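Local coordinates for thioesterase domain-containing protein (PDB 3F1T) that probably hydrolyses acyl-CoA thioesters as a hotdog-fold thioesterase, although its natural substrate is not firmly established, at residues R12-L17 / C67-V72; G24-A29 / T36-Y41; G102-Y107 / I114-F119; P96-Y101 / Y121-G126. All coordinates share one frame; numbering follows the deposited sequence.

Contact 1: R12-L17 / C67-V72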
loop_
_atom_site.group_PDB
_atom_site.type_symbol
_atom_site.label_atom_id
_atom_site.label_comp_id
_atom_site.label_asym_id
_atom_site.label_seq_id
_atom_site.Cartn_x
_atom_site.Cartn_y
_atom_site.Cartn_z
ATOM N N ARG B 12 23.049 -14.945 10.685
ATOM C CA ARG B 12 22.647 -15.100 12.084
ATOM C C ARG B 12 21.222 -14.590 12.322
ATOM O O ARG B 12 20.403 -15.259 12.960
ATOM C CB ARG B 12 23.633 -14.344 12.978
ATOM C CG ARG B 12 23.525 -14.685 14.449
ATOM C CD ARG B 12 24.862 -14.546 15.151
ATOM N NE ARG B 12 25.498 -13.246 14.924
ATOM C CZ ARG B 12 25.469 -12.230 15.784
ATOM N NH1 ARG B 12 24.715 -12.297 16.881
ATOM N NH2 ARG B 12 26.162 -11.125 15.529
ATOM N N PHE B 13 20.934 -13.404 11.800
ATOM C CA PHE B 13 19.586 -12.844 11.792
ATOM C C PHE B 13 18.549 -13.831 11.232
ATOM O O PHE B 13 17.574 -14.156 11.905
ATOM C CB PHE B 13 19.604 -11.540 10.987
ATOM C CG PHE B 13 18.410 -10.641 11.216
ATOM C CD1 PHE B 13 17.138 -11.171 11.358
ATOM C CD2 PHE B 13 18.524 -9.278 10.980
ATOM C CE1 PHE B 13 16.003 -10.347 11.322
ATOM C CE2 PHE B 13 17.416 -8.443 11.031
ATOM C CZ PHE B 13 16.151 -8.979 11.240
ATOM N N LEU B 14 18.792 -14.346 10.028
ATOM C CA LEU B 14 17.878 -15.295 9.383
ATOM C C LEU B 14 17.632 -16.563 10.220
ATOM O O LEU B 14 16.520 -17.102 10.249
ATOM C CB LEU B 14 18.396 -15.667 7.988
ATOM C CG LEU B 14 17.602 -16.629 7.093
ATOM C CD1 LEU B 14 16.141 -16.238 7.002
ATOM C CD2 LEU B 14 18.239 -16.704 5.701
ATOM N N SER B 15 18.684 -17.046 10.878
ATOM C CA SER B 15 18.598 -18.260 11.693
ATOM C C SER B 15 17.659 -18.135 12.890
ATOM O O SER B 15 17.172 -19.140 13.408
ATOM C CB SER B 15 19.987 -18.693 12.157
ATOM O OG SER B 15 20.493 -17.778 13.100
ATOM N N ALA B 16 17.390 -16.910 13.328
ATOM C CA ALA B 16 16.462 -16.702 14.436
ATOM C C ALA B 16 14.997 -16.835 13.997
ATOM O O ALA B 16 14.093 -16.917 14.834
ATOM C CB ALA B 16 16.698 -15.364 15.075
ATOM N N LEU B 17 14.757 -16.792 12.687
ATOM C CA LEU B 17 13.390 -16.742 12.175
ATOM C C LEU B 17 12.868 -18.154 11.972
ATOM O O LEU B 17 12.774 -18.633 10.843
ATOM C CB LEU B 17 13.342 -15.969 10.861
ATOM C CG LEU B 17 13.272 -14.445 10.976
ATOM C CD1 LEU B 17 13.664 -13.958 12.354
ATOM C CD2 LEU B 17 14.125 -13.785 9.926
ATOM N N CYS B 67 13.365 -7.547 3.233
ATOM C CA CYS B 67 13.313 -6.147 3.687
ATOM C C CYS B 67 13.723 -5.975 5.150
ATOM O O CYS B 67 14.511 -5.093 5.495
ATOM C CB CYS B 67 11.916 -5.560 3.477
ATOM S SG CYS B 67 11.407 -5.420 1.744
ATOM N N GLY B 68 13.163 -6.801 6.023
ATOM C CA GLY B 68 13.557 -6.770 7.432
ATOM C C GLY B 68 15.057 -6.889 7.602
ATOM O O GLY B 68 15.689 -6.099 8.329
ATOM N N ILE B 69 15.651 -7.873 6.933
ATOM C CA ILE B 69 17.054 -8.164 7.190
ATOM C C ILE B 69 17.989 -7.159 6.526
ATOM O O ILE B 69 19.135 -6.987 6.938
ATOM C CB ILE B 69 17.401 -9.601 6.779
ATOM C CG1 ILE B 69 16.675 -10.592 7.693
ATOM C CG2 ILE B 69 18.899 -9.827 6.867
ATOM C CD1 ILE B 69 17.029 -12.044 7.406
ATOM N N SER B 70 17.498 -6.492 5.493
ATOM C CA SER B 70 18.294 -5.495 4.784
ATOM C C SER B 70 18.606 -4.282 5.644
ATOM O O SER B 70 19.539 -3.534 5.347
ATOM C CB SER B 70 17.592 -5.058 3.493
ATOM O OG SER B 70 16.544 -4.150 3.771
ATOM N N THR B 71 17.932 -4.167 6.785
ATOM C CA THR B 71 18.281 -3.136 7.762
ATOM C C THR B 71 19.705 -3.308 8.278
ATOM O O THR B 71 20.294 -2.352 8.771
ATOM C CB THR B 71 17.312 -3.121 8.968
ATOM O OG1 THR B 71 17.348 -4.392 9.628
ATOM C CG2 THR B 71 15.898 -2.855 8.511
ATOM N N VAL B 72 20.253 -4.526 8.188
ATOM C CA VAL B 72 21.607 -4.783 8.671
ATOM C C VAL B 72 22.578 -3.934 7.872
ATOM O O VAL B 72 23.659 -3.580 8.354
ATOM C CB VAL B 72 22.031 -6.279 8.598
ATOM C CG1 VAL B 72 21.077 -7.174 9.390
ATOM C CG2 VAL B 72 22.170 -6.758 7.141
#
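Phe13 offers one flat face to Ile69, whose CG1 stands directly over the middle of the ring, 3.6 Å from the centroid and only 8° off the ring normal. That is a CH-pi contact in which the methylene hydrogens meet the aromatic cloud. At the edge of the same ring, close to its plane, lie CG1 of Val72, 3.7 Å from Phe13 CD2, and more distantly OG1 of Thr71. The ring reaches this place because CG of Phe13 is anti to the backbone N (chi1 -163°), which swings it off helix 4-15 toward the end of helix 56-70.

Ile69 is well suited to its position. Its chain is extended at chi2 (-177°), and while CG1 lies on the ring, CD1 runs on past it to touch Leu14 CB at 3.9 Å and Leu17 CD2 at 4.2 Å. The ring and the isoleucine chain run in opposite directions alongside each other, and three residues of 12-17 share the one isoleucine. Gly68 presents only backbone here, its carbonyl oxygen approaching Phe13 CE2 at 4.0 Å.

Thr71 OG1 donates to Gly68 O at 2.7 Å, and Ser70 OG donates to Cys67 O and also meets Thr116 OG1 of strand 113-121. Beyond the pair, Ile80 also packs on Phe13, Leu35 touches Ile69, and His55 of a second subunit packs on Leu17. No hydrogen bond crosses between 12-17 and 67-72, so they are held by apolar and CH-pi packing, while the hydroxyls of 67-72 bond to their own backbone and, for Ser70, to the sheet.

Contact 2: G24-A29 / T36-Y41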
loop_
_atom_site.group_PDB
_atom_site.type_symbol
_atom_site.label_atom_id
_atom_site.label_comp_id
_atom_site.label_asym_id
_atom_site.label_seq_id
_atom_site.Cartn_x
_atom_site.Cartn_y
_atom_site.Cartn_z
ATOM N N GLY B 24 13.535 -22.968 3.744
ATOM C CA GLY B 24 14.896 -23.121 3.229
ATOM C C GLY B 24 15.492 -21.809 2.741
ATOM O O GLY B 24 16.375 -21.805 1.886
ATOM N N LEU B 25 15.025 -20.690 3.297
ATOM C CA LEU B 25 15.467 -19.373 2.843
ATOM C C LEU B 25 16.971 -19.247 3.141
ATOM O O LEU B 25 17.447 -19.829 4.116
ATOM C CB LEU B 25 14.682 -18.295 3.593
ATOM C CG LEU B 25 13.611 -17.519 2.832
ATOM C CD1 LEU B 25 12.840 -18.375 1.852
ATOM C CD2 LEU B 25 12.686 -16.758 3.761
ATOM N N THR B 26 17.738 -18.720 2.183
ATOM C CA THR B 26 19.171 -18.458 2.397
ATOM C C THR B 26 19.547 -17.027 2.021
ATOM O O THR B 26 18.882 -16.409 1.185
ATOM C CB THR B 26 20.084 -19.414 1.582
ATOM O OG1 THR B 26 19.767 -19.308 0.197
ATOM C CG2 THR B 26 19.920 -20.859 2.036
ATOM N N VAL B 27 20.615 -16.513 2.637
ATOM C CA VAL B 27 21.197 -15.235 2.244
ATOM C C VAL B 27 22.280 -15.467 1.213
ATOM O O VAL B 27 23.318 -16.052 1.520
ATOM C CB VAL B 27 21.855 -14.491 3.439
ATOM C CG1 VAL B 27 22.270 -13.081 3.023
ATOM C CG2 VAL B 27 20.924 -14.430 4.617
ATOM N N GLU B 28 22.100 -14.894 0.031
ATOM C CA GLU B 28 23.061 -15.062 -1.043
ATOM C C GLU B 28 24.167 -14.005 -1.017
ATOM O O GLU B 28 25.330 -14.295 -1.324
ATOM C CB GLU B 28 22.329 -15.046 -2.388
ATOM C CG GLU B 28 21.196 -16.045 -2.449
ATOM C CD GLU B 28 21.697 -17.460 -2.640
ATOM O OE1 GLU B 28 22.219 -17.749 -3.746
ATOM O OE2 GLU B 28 21.581 -18.273 -1.686
ATOM N N ALA B 29 23.799 -12.778 -0.667
ATOM C CA ALA B 29 24.742 -11.669 -0.646
ATOM C C ALA B 29 24.215 -10.572 0.267
ATOM O O ALA B 29 23.010 -10.459 0.467
ATOM C CB ALA B 29 24.955 -11.127 -2.058
ATOM N N THR B 36 20.422 -9.836 -0.711
ATOM C CA THR B 36 19.744 -10.817 -1.555
ATOM C C THR B 36 19.502 -12.125 -0.795
ATOM O O THR B 36 20.437 -12.764 -0.311
ATOM C CB THR B 36 20.556 -11.127 -2.840
ATOM O OG1 THR B 36 20.912 -9.899 -3.483
ATOM C CG2 THR B 36 19.746 -11.968 -3.804
ATOM N N LEU B 37 18.244 -12.538 -0.739
ATOM C CA LEU B 37 17.881 -13.842 -0.226
ATOM C C LEU B 37 17.404 -14.715 -1.374
ATOM O O LEU B 37 16.878 -14.212 -2.366
ATOM C CB LEU B 37 16.754 -13.708 0.812
ATOM C CG LEU B 37 17.147 -13.608 2.283
ATOM C CD1 LEU B 37 18.051 -12.423 2.512
ATOM C CD2 LEU B 37 15.926 -13.549 3.191
ATOM N N ARG B 38 17.339 -16.011 -1.108
ATOM C CA ARG B 38 16.770 -16.952 -2.032
ATOM C C ARG B 38 15.747 -17.874 -1.348
ATOM O O ARG B 38 16.005 -18.416 -0.282
ATOM C CB ARG B 38 17.879 -17.767 -2.700
ATOM C CG ARG B 38 17.362 -18.776 -3.692
ATOM C CD ARG B 38 18.421 -19.778 -4.066
ATOM N NE ARG B 38 18.735 -20.688 -2.969
ATOM C CZ ARG B 38 19.438 -21.806 -3.126
ATOM N NH1 ARG B 38 19.787 -22.198 -4.339
ATOM N NH2 ARG B 38 19.769 -22.542 -2.080
ATOM N N LEU B 39 14.624 -18.099 -2.025
ATOM C CA LEU B 39 13.680 -19.149 -1.677
ATOM C C LEU B 39 13.763 -20.295 -2.696
ATOM O O LEU B 39 13.340 -20.143 -3.836
ATOM C CB LEU B 39 12.273 -18.555 -1.654
ATOM C CG LEU B 39 11.049 -19.476 -1.666
ATOM C CD1 LEU B 39 10.876 -20.125 -0.288
ATOM C CD2 LEU B 39 9.813 -18.656 -2.029
ATOM N N PRO B 40 14.253 -21.472 -2.267
ATOM C CA PRO B 40 14.258 -22.654 -3.137
ATOM C C PRO B 40 12.835 -23.141 -3.438
ATOM O O PRO B 40 12.035 -23.319 -2.520
ATOM C CB PRO B 40 15.022 -23.698 -2.309
ATOM C CG PRO B 40 14.832 -23.286 -0.909
ATOM C CD PRO B 40 14.720 -21.782 -0.902
ATOM N N TYR B 41 12.505 -23.318 -4.711
ATOM C CA TYR B 41 11.109 -23.542 -5.091
ATOM C C TYR B 41 10.484 -24.814 -4.506
ATOM O O TYR B 41 9.302 -24.825 -4.169
ATOM C CB TYR B 41 10.914 -23.465 -6.613
ATOM C CG TYR B 41 11.370 -24.683 -7.383
ATOM C CD1 TYR B 41 10.536 -25.793 -7.522
ATOM C CD2 TYR B 41 12.570 -24.671 -8.087
ATOM C CE1 TYR B 41 10.906 -26.873 -8.305
ATOM C CE2 TYR B 41 12.960 -25.754 -8.849
ATOM C CZ TYR B 41 12.116 -26.846 -8.970
ATOM O OH TYR B 41 12.488 -27.924 -9.743
#
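Leu25 and Leu39 meet on the inner, closely packed side of this hairpin, with Leu25 CD1 just 3.4 Å from Leu39 CD1, tighter than ordinary van der Waals contact. Val27 and Leu37 continue the apolar face as a non-hydrogen-bonded pair, Val27 CG2 lying 4.1 Å from Leu37 CD1. Branched aliphatic residues fit here because helices lie over them: Leu7, Ala10 and Leu14 of helix 4-15 cover Val27, while Leu62, Thr65 and Thr66 of helix 56-70 meet Leu37.

The backbones are joined by paired bonds between Thr26 and Arg38, with Arg38 N donating to Thr26 O at 2.8 Å. Further along, Glu28 N and, more weakly, Ala29 N both turn to Thr36 O. This is a classic beta bulge, which shifts the register by one residue.

The other face, bearing Thr26, Arg38 and the bulged Glu28, is polar and partly exposed. Glu28 is bent at chi2 (-76°), folding its carboxylate back so that OE2 accepts a bond from Thr26 OG1 at 2.8 Å, on the anti side and somewhat out of the carboxylate plane. Glu28 OE2 also lies over one face of the Arg38 guanidinium, 3.9 Å from Arg38 NE. Carboxylate and guanidinium planes are 21° apart and no N-H points at the oxygen, so the long salt bridge is one of charge alone. Thr26 and Arg38 run side by side, and Tyr101 packs against both Glu28 and Arg38. The hydroxyl bond thus probably steadies the carboxylate, while the arginine adds a softer electrostatic attraction that needs no exact alignment.

Contact 3: G102-Y107 / I114-F119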
loop_
_atom_site.group_PDB
_atom_site.type_symbol
_atom_site.label_atom_id
_atom_site.label_comp_id
_atom_site.label_asym_id
_atom_site.label_seq_id
_atom_site.Cartn_x
_atom_site.Cartn_y
_atom_site.Cartn_z
ATOM N N GLY B 102 14.937 -12.647 -3.653
ATOM C CA GLY B 102 14.455 -11.372 -3.165
ATOM C C GLY B 102 15.639 -10.461 -2.981
ATOM O O GLY B 102 16.686 -10.911 -2.546
ATOM N N PHE B 103 15.508 -9.207 -3.414
ATOM C CA PHE B 103 16.502 -8.180 -3.125
ATOM C C PHE B 103 15.835 -6.993 -2.433
ATOM O O PHE B 103 14.679 -6.669 -2.723
ATOM C CB PHE B 103 17.171 -7.709 -4.414
ATOM C CG PHE B 103 18.037 -6.494 -4.237
ATOM C CD1 PHE B 103 17.526 -5.226 -4.452
ATOM C CD2 PHE B 103 19.326 -6.618 -3.750
ATOM C CE1 PHE B 103 18.287 -4.096 -4.204
ATOM C CE2 PHE B 103 20.112 -5.498 -3.546
ATOM C CZ PHE B 103 19.587 -4.231 -3.771
ATOM N N ALA B 104 16.523 -6.412 -1.451
ATOM C CA ALA B 104 16.087 -5.146 -0.871
ATOM C C ALA B 104 17.243 -4.227 -0.510
ATOM O O ALA B 104 18.340 -4.682 -0.156
ATOM C CB ALA B 104 15.205 -5.381 0.341
ATOM N N GLU B 105 16.937 -2.942 -0.433
ATOM C CA GLU B 105 17.930 -1.931 -0.146
ATOM C C GLU B 105 17.231 -0.846 0.675
ATOM O O GLU B 105 16.162 -0.389 0.290
ATOM C CB GLU B 105 18.427 -1.335 -1.467
ATOM C CG GLU B 105 19.595 -0.352 -1.306
ATOM C CD GLU B 105 20.033 0.268 -2.640
ATOM O OE1 GLU B 105 19.147 0.563 -3.496
ATOM O OE2 GLU B 105 21.261 0.490 -2.808
ATOM N N CYS B 106 17.805 -0.473 1.818
ATOM C CA CYS B 106 17.326 0.683 2.587
ATOM C C CYS B 106 17.529 1.989 1.832
ATOM O O CYS B 106 18.619 2.250 1.330
ATOM C CB CYS B 106 18.029 0.759 3.940
ATOM S SG CYS B 106 17.819 -0.727 4.912
ATOM N N TYR B 107 16.475 2.797 1.726
ATOM C CA TYR B 107 16.557 4.052 0.982
ATOM C C TYR B 107 16.330 5.281 1.871
ATOM O O TYR B 107 16.693 6.405 1.497
ATOM C CB TYR B 107 15.600 4.045 -0.215
ATOM C CG TYR B 107 14.135 4.041 0.156
ATOM C CD1 TYR B 107 13.445 5.233 0.367
ATOM C CD2 TYR B 107 13.425 2.853 0.254
ATOM C CE1 TYR B 107 12.131 5.233 0.764
ATOM C CE2 TYR B 107 12.071 2.851 0.568
ATOM C CZ TYR B 107 11.419 4.048 0.746
ATOM O OH TYR B 107 10.084 4.057 1.078
ATOM N N ILE B 114 13.301 2.675 9.568
ATOM C CA ILE B 114 14.039 2.415 8.325
ATOM C C ILE B 114 13.082 2.020 7.225
ATOM O O ILE B 114 12.100 1.329 7.478
ATOM C CB ILE B 114 15.058 1.283 8.495
ATOM C CG1 ILE B 114 16.009 1.624 9.648
ATOM C CG2 ILE B 114 15.819 1.052 7.190
ATOM C CD1 ILE B 114 17.066 0.586 9.904
ATOM N N PHE B 115 13.247 2.670 6.079
ATOM C CA PHE B 115 12.405 2.457 4.909
ATOM C C PHE B 115 13.217 1.740 3.837
ATOM O O PHE B 115 14.356 2.107 3.547
ATOM C CB PHE B 115 11.932 3.801 4.340
ATOM C CG PHE B 115 11.028 4.579 5.269
ATOM C CD1 PHE B 115 11.559 5.387 6.266
ATOM C CD2 PHE B 115 9.647 4.495 5.147
ATOM C CE1 PHE B 115 10.734 6.112 7.106
ATOM C CE2 PHE B 115 8.813 5.229 5.983
ATOM C CZ PHE B 115 9.369 6.042 6.962
ATOM N N THR B 116 12.604 0.747 3.208
ATOM C CA THR B 116 13.358 -0.128 2.355
ATOM C C THR B 116 12.520 -0.558 1.152
ATOM O O THR B 116 11.302 -0.594 1.220
ATOM C CB THR B 116 13.904 -1.342 3.132
ATOM O OG1 THR B 116 14.896 -2.007 2.336
ATOM C CG2 THR B 116 12.811 -2.304 3.472
ATOM N N ARG B 117 13.178 -0.689 0.010
ATOM C CA ARG B 117 12.511 -1.071 -1.207
ATOM C C ARG B 117 13.261 -2.255 -1.806
ATOM O O ARG B 117 14.493 -2.282 -1.803
ATOM C CB ARG B 117 12.523 0.111 -2.171
ATOM C CG ARG B 117 11.701 -0.106 -3.417
ATOM C CD ARG B 117 11.483 1.205 -4.189
ATOM N NE ARG B 117 10.619 0.974 -5.343
ATOM C CZ ARG B 117 11.066 0.774 -6.583
ATOM N NH1 ARG B 117 12.343 1.027 -6.882
ATOM N NH2 ARG B 117 10.207 0.454 -7.553
ATOM N N GLY B 118 12.529 -3.146 -2.459
ATOM C CA GLY B 118 13.131 -4.312 -3.098
ATOM C C GLY B 118 12.177 -4.990 -4.074
ATOM O O GLY B 118 11.159 -4.415 -4.473
ATOM N N PHE B 119 12.522 -6.196 -4.498
ATOM C CA PHE B 119 11.716 -6.876 -5.508
ATOM C C PHE B 119 12.026 -8.366 -5.495
ATOM O O PHE B 119 13.036 -8.773 -4.927
ATOM C CB PHE B 119 11.940 -6.254 -6.902
ATOM C CG PHE B 119 13.382 -6.187 -7.319
ATOM C CD1 PHE B 119 13.948 -7.217 -8.069
ATOM C CD2 PHE B 119 14.183 -5.132 -6.928
ATOM C CE1 PHE B 119 15.292 -7.225 -8.374
ATOM C CE2 PHE B 119 15.521 -5.095 -7.283
ATOM C CZ PHE B 119 16.077 -6.146 -8.028
#
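Cys106 and Ile114 make the apolar contact of the helix-facing side of these strands, Cys106 SG resting 3.5 Å from Ile114 CG2. Small residues continue this face: Ala104 lies opposite Gly118, their CA atoms 3.8 Å apart, and Thr66 and Ser70 of helix 56-70 pack on Ala104. Gly118, with no side chain, suits so close an approach of the two backbones.

Aromatic groups occupy the other side. Tyr107 has its CG between the backbone N and the carbonyl carbon (chi1 67°), which lays the ring back across the partner strand. Phe115 CB then sits over one ring face, 4.0 Å from its centroid, while Arg117 N lies at the edge in the ring plane. At the far end Phe103 and Phe119 meet obliquely, planes at 45°, with Phe103 CD1 3.5 Å from Phe119 CE2.

The pair is the antiparallel hairpin of strands 100-109 and 113-121, inside the curved sheet that wraps the central helix in the hotdog fold. Phe103 N bonds to Phe119 O almost straight, at 171°, Glu105 exchanges bonds with Arg117, and Tyr107 N reaches Phe115 O at 2.9 Å.

Thr116 is the buried polar residue of the helix-facing side. Its OG1 is 2.9 Å from Glu105 O, a weak and unsettled bond, and its stronger partner is Ser70 OG of helix 56-70. On the opposite face Arg117 extends from CG to NE and heads away from strand 100-109 toward a third subunit, where it packs on His131 and lies close to that subunit's own Arg117.

Contact 4: P96-Y101 / Y121-G126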
loop_
_atom_site.group_PDB
_atom_site.type_symbol
_atom_site.label_atom_id
_atom_site.label_comp_id
_atom_site.label_asym_id
_atom_site.label_seq_id
_atom_site.Cartn_x
_atom_site.Cartn_y
_atom_site.Cartn_z
ATOM N N PRO B 96 7.250 -21.582 -12.937
ATOM C CA PRO B 96 7.359 -22.810 -12.156
ATOM C C PRO B 96 8.750 -23.438 -12.236
ATOM O O PRO B 96 9.515 -23.124 -13.139
ATOM C CB PRO B 96 6.306 -23.729 -12.791
ATOM C CG PRO B 96 6.090 -23.184 -14.164
ATOM C CD PRO B 96 6.273 -21.704 -14.034
ATOM N N HIS B 97 9.099 -24.234 -11.231
ATOM C CA HIS B 97 10.378 -24.952 -11.202
ATOM C C HIS B 97 11.590 -24.031 -11.257
ATOM O O HIS B 97 12.640 -24.413 -11.778
ATOM C CB HIS B 97 10.456 -25.995 -12.331
ATOM C CG HIS B 97 9.360 -27.013 -12.293
ATOM N ND1 HIS B 97 8.285 -26.982 -13.160
ATOM C CD2 HIS B 97 9.156 -28.075 -11.477
ATOM C CE1 HIS B 97 7.475 -27.990 -12.888
ATOM N NE2 HIS B 97 7.989 -28.678 -11.882
ATOM N N LYS B 98 11.462 -22.837 -10.684
ATOM C CA LYS B 98 12.585 -21.912 -10.610
ATOM C C LYS B 98 12.652 -21.249 -9.243
ATOM O O LYS B 98 11.632 -20.845 -8.693
ATOM C CB LYS B 98 12.497 -20.855 -11.716
ATOM C CG LYS B 98 13.128 -21.291 -13.050
ATOM C CD LYS B 98 13.032 -20.200 -14.104
ATOM C CE LYS B 98 13.254 -20.779 -15.483
ATOM N NZ LYS B 98 13.015 -19.780 -16.577
ATOM N N ASP B 99 13.848 -21.200 -8.665
ATOM C CA ASP B 99 14.043 -20.518 -7.385
ATOM C C ASP B 99 13.636 -19.052 -7.493
ATOM O O ASP B 99 13.853 -18.417 -8.529
ATOM C CB ASP B 99 15.493 -20.623 -6.925
ATOM C CG ASP B 99 15.833 -21.990 -6.368
ATOM O OD1 ASP B 99 14.912 -22.823 -6.169
ATOM O OD2 ASP B 99 17.024 -22.211 -6.072
ATOM N N VAL B 100 13.124 -18.498 -6.392
ATOM C CA VAL B 100 12.809 -17.068 -6.328
ATOM C C VAL B 100 13.816 -16.307 -5.474
ATOM O O VAL B 100 14.057 -16.655 -4.309
ATOM C CB VAL B 100 11.363 -16.808 -5.799
ATOM C CG1 VAL B 100 11.002 -15.320 -5.903
ATOM C CG2 VAL B 100 10.361 -17.648 -6.566
ATOM N N TYR B 101 14.353 -15.227 -6.039
ATOM C CA TYR B 101 15.264 -14.358 -5.325
ATOM C C TYR B 101 14.564 -13.100 -4.839
ATOM O O TYR B 101 13.662 -12.578 -5.492
ATOM C CB TYR B 101 16.436 -13.998 -6.221
ATOM C CG TYR B 101 17.295 -15.186 -6.549
ATOM C CD1 TYR B 101 18.373 -15.524 -5.747
ATOM C CD2 TYR B 101 16.955 -16.048 -7.576
ATOM C CE1 TYR B 101 19.165 -16.609 -6.046
ATOM C CE2 TYR B 101 17.739 -17.155 -7.875
ATOM C CZ TYR B 101 18.817 -17.448 -7.075
ATOM O OH TYR B 101 19.608 -18.536 -7.369
ATOM N N TYR B 121 12.347 -11.789 -7.995
ATOM C CA TYR B 121 12.660 -12.112 -9.376
ATOM C C TYR B 121 13.188 -13.541 -9.452
ATOM O O TYR B 121 13.383 -14.188 -8.429
ATOM C CB TYR B 121 13.679 -11.107 -9.933
ATOM C CG TYR B 121 15.039 -11.195 -9.280
ATOM C CD1 TYR B 121 16.045 -11.940 -9.868
ATOM C CD2 TYR B 121 15.260 -10.703 -7.993
ATOM C CE1 TYR B 121 17.280 -12.070 -9.276
ATOM C CE2 TYR B 121 16.508 -10.798 -7.404
ATOM C CZ TYR B 121 17.507 -11.509 -8.051
ATOM O OH TYR B 121 18.747 -11.690 -7.487
ATOM N N GLN B 122 13.334 -14.063 -10.659
ATOM C CA GLN B 122 13.810 -15.421 -10.819
ATOM C C GLN B 122 15.079 -15.492 -11.633
ATOM O O GLN B 122 16.143 -15.798 -11.093
ATOM C CB GLN B 122 12.723 -16.330 -11.372
ATOM C CG GLN B 122 11.775 -16.766 -10.284
ATOM C CD GLN B 122 10.581 -17.496 -10.822
ATOM O OE1 GLN B 122 9.915 -17.034 -11.744
ATOM N NE2 GLN B 122 10.302 -18.661 -10.251
ATOM N N ASP B 123 14.989 -15.195 -12.921
ATOM C CA ASP B 123 16.141 -15.377 -13.796
ATOM C C ASP B 123 17.068 -14.175 -13.706
ATOM O O ASP B 123 18.148 -14.253 -13.109
ATOM C CB ASP B 123 15.698 -15.602 -15.240
ATOM C CG ASP B 123 15.340 -17.043 -15.513
ATOM O OD1 ASP B 123 14.452 -17.272 -16.366
ATOM O OD2 ASP B 123 15.901 -17.940 -14.838
ATOM N N ASP B 124 16.600 -13.035 -14.202
ATOM C CA ASP B 124 17.323 -11.785 -14.006
ATOM C C ASP B 124 16.442 -10.705 -13.371
ATOM O O ASP B 124 15.238 -10.630 -13.639
ATOM C CB ASP B 124 17.918 -11.303 -15.325
ATOM N N PRO B 125 17.061 -9.829 -12.565
ATOM C CA PRO B 125 16.374 -8.753 -11.861
ATOM C C PRO B 125 15.569 -7.862 -12.798
ATOM O O PRO B 125 14.879 -6.950 -12.344
ATOM C CB PRO B 125 17.520 -7.954 -11.239
ATOM C CG PRO B 125 18.629 -8.937 -11.098
ATOM C CD PRO B 125 18.504 -9.853 -12.274
ATOM N N GLY B 126 15.672 -8.116 -14.097
ATOM C CA GLY B 126 15.202 -7.162 -15.092
ATOM C C GLY B 126 13.689 -7.058 -15.123
ATOM O O GLY B 126 13.132 -5.953 -15.205
HETATM O O HOH W 1 15.848 -18.611 -10.356
#
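The open end of the hairpin formed by strands 100-109 and 113-121 is closed here, where Tyr101 and Tyr121 make an antiparallel hydrogen-bonded pair. Tyr101 N donates to Tyr121 O at 2.8 Å, and Tyr121 N returns a bond to Tyr101 O. Their side chains lie on the same face of the sheet. The chi1 of 67° folds the Tyr121 ring back over its own backbone and across Tyr101, so that Tyr101 CB sits over one face of the Tyr121 ring, 3.6 Å from its centroid. Pro125 CG lies over the opposite face. The ring planes differ by 25° and the rings hardly overlap, so the contact is mainly CH-pi.

Beyond the pair the chains separate, and side chains and a water bridge them. The water donates to both Asp99 O and Gln122 O. Gln122, long enough to span the gap, sends NE2 to Lys98 O at 3.0 Å from well above the carbonyl plane, while its OE1 takes a bond from Glu95 N. This fixes the amide at both ends, as suits a buried side chain. On the more exposed side Lys98 is extended, and its NZ meets the syn lone pair of Asp123 OD1 at 2.9 Å. Glu95 is a second acidic partner of the ammonium, so the lysine probably balances two negative charges. This is the open end of an antiparallel beta hairpin, where the last bridge gives way to loops at one end of the hotdog sheet.

In the fold
Along the chain, contact 2 is nested within the loop closed by contact 1, contact 1 closes before contact 4 opens, and contact 3 is nested within the loop closed by contact 4. Contacts 2, 3 and 4 belong to one antiparallel sheet: strand 34-39 lies beside strand 100-109, which contacts 3 and 4 share, their centres about 17 Å apart. Contact 1 packs the N-terminal helix 4-15 against helix 56-70, and touches contact 2 through Leu14 and contact 3 through Ser70 and Cys67. It does not touch contact 4, about 21 Å away between centres. Together they join two hairpins and the helix the sheet wraps, the core of a hotdog subunit that assembles here into a tetramer.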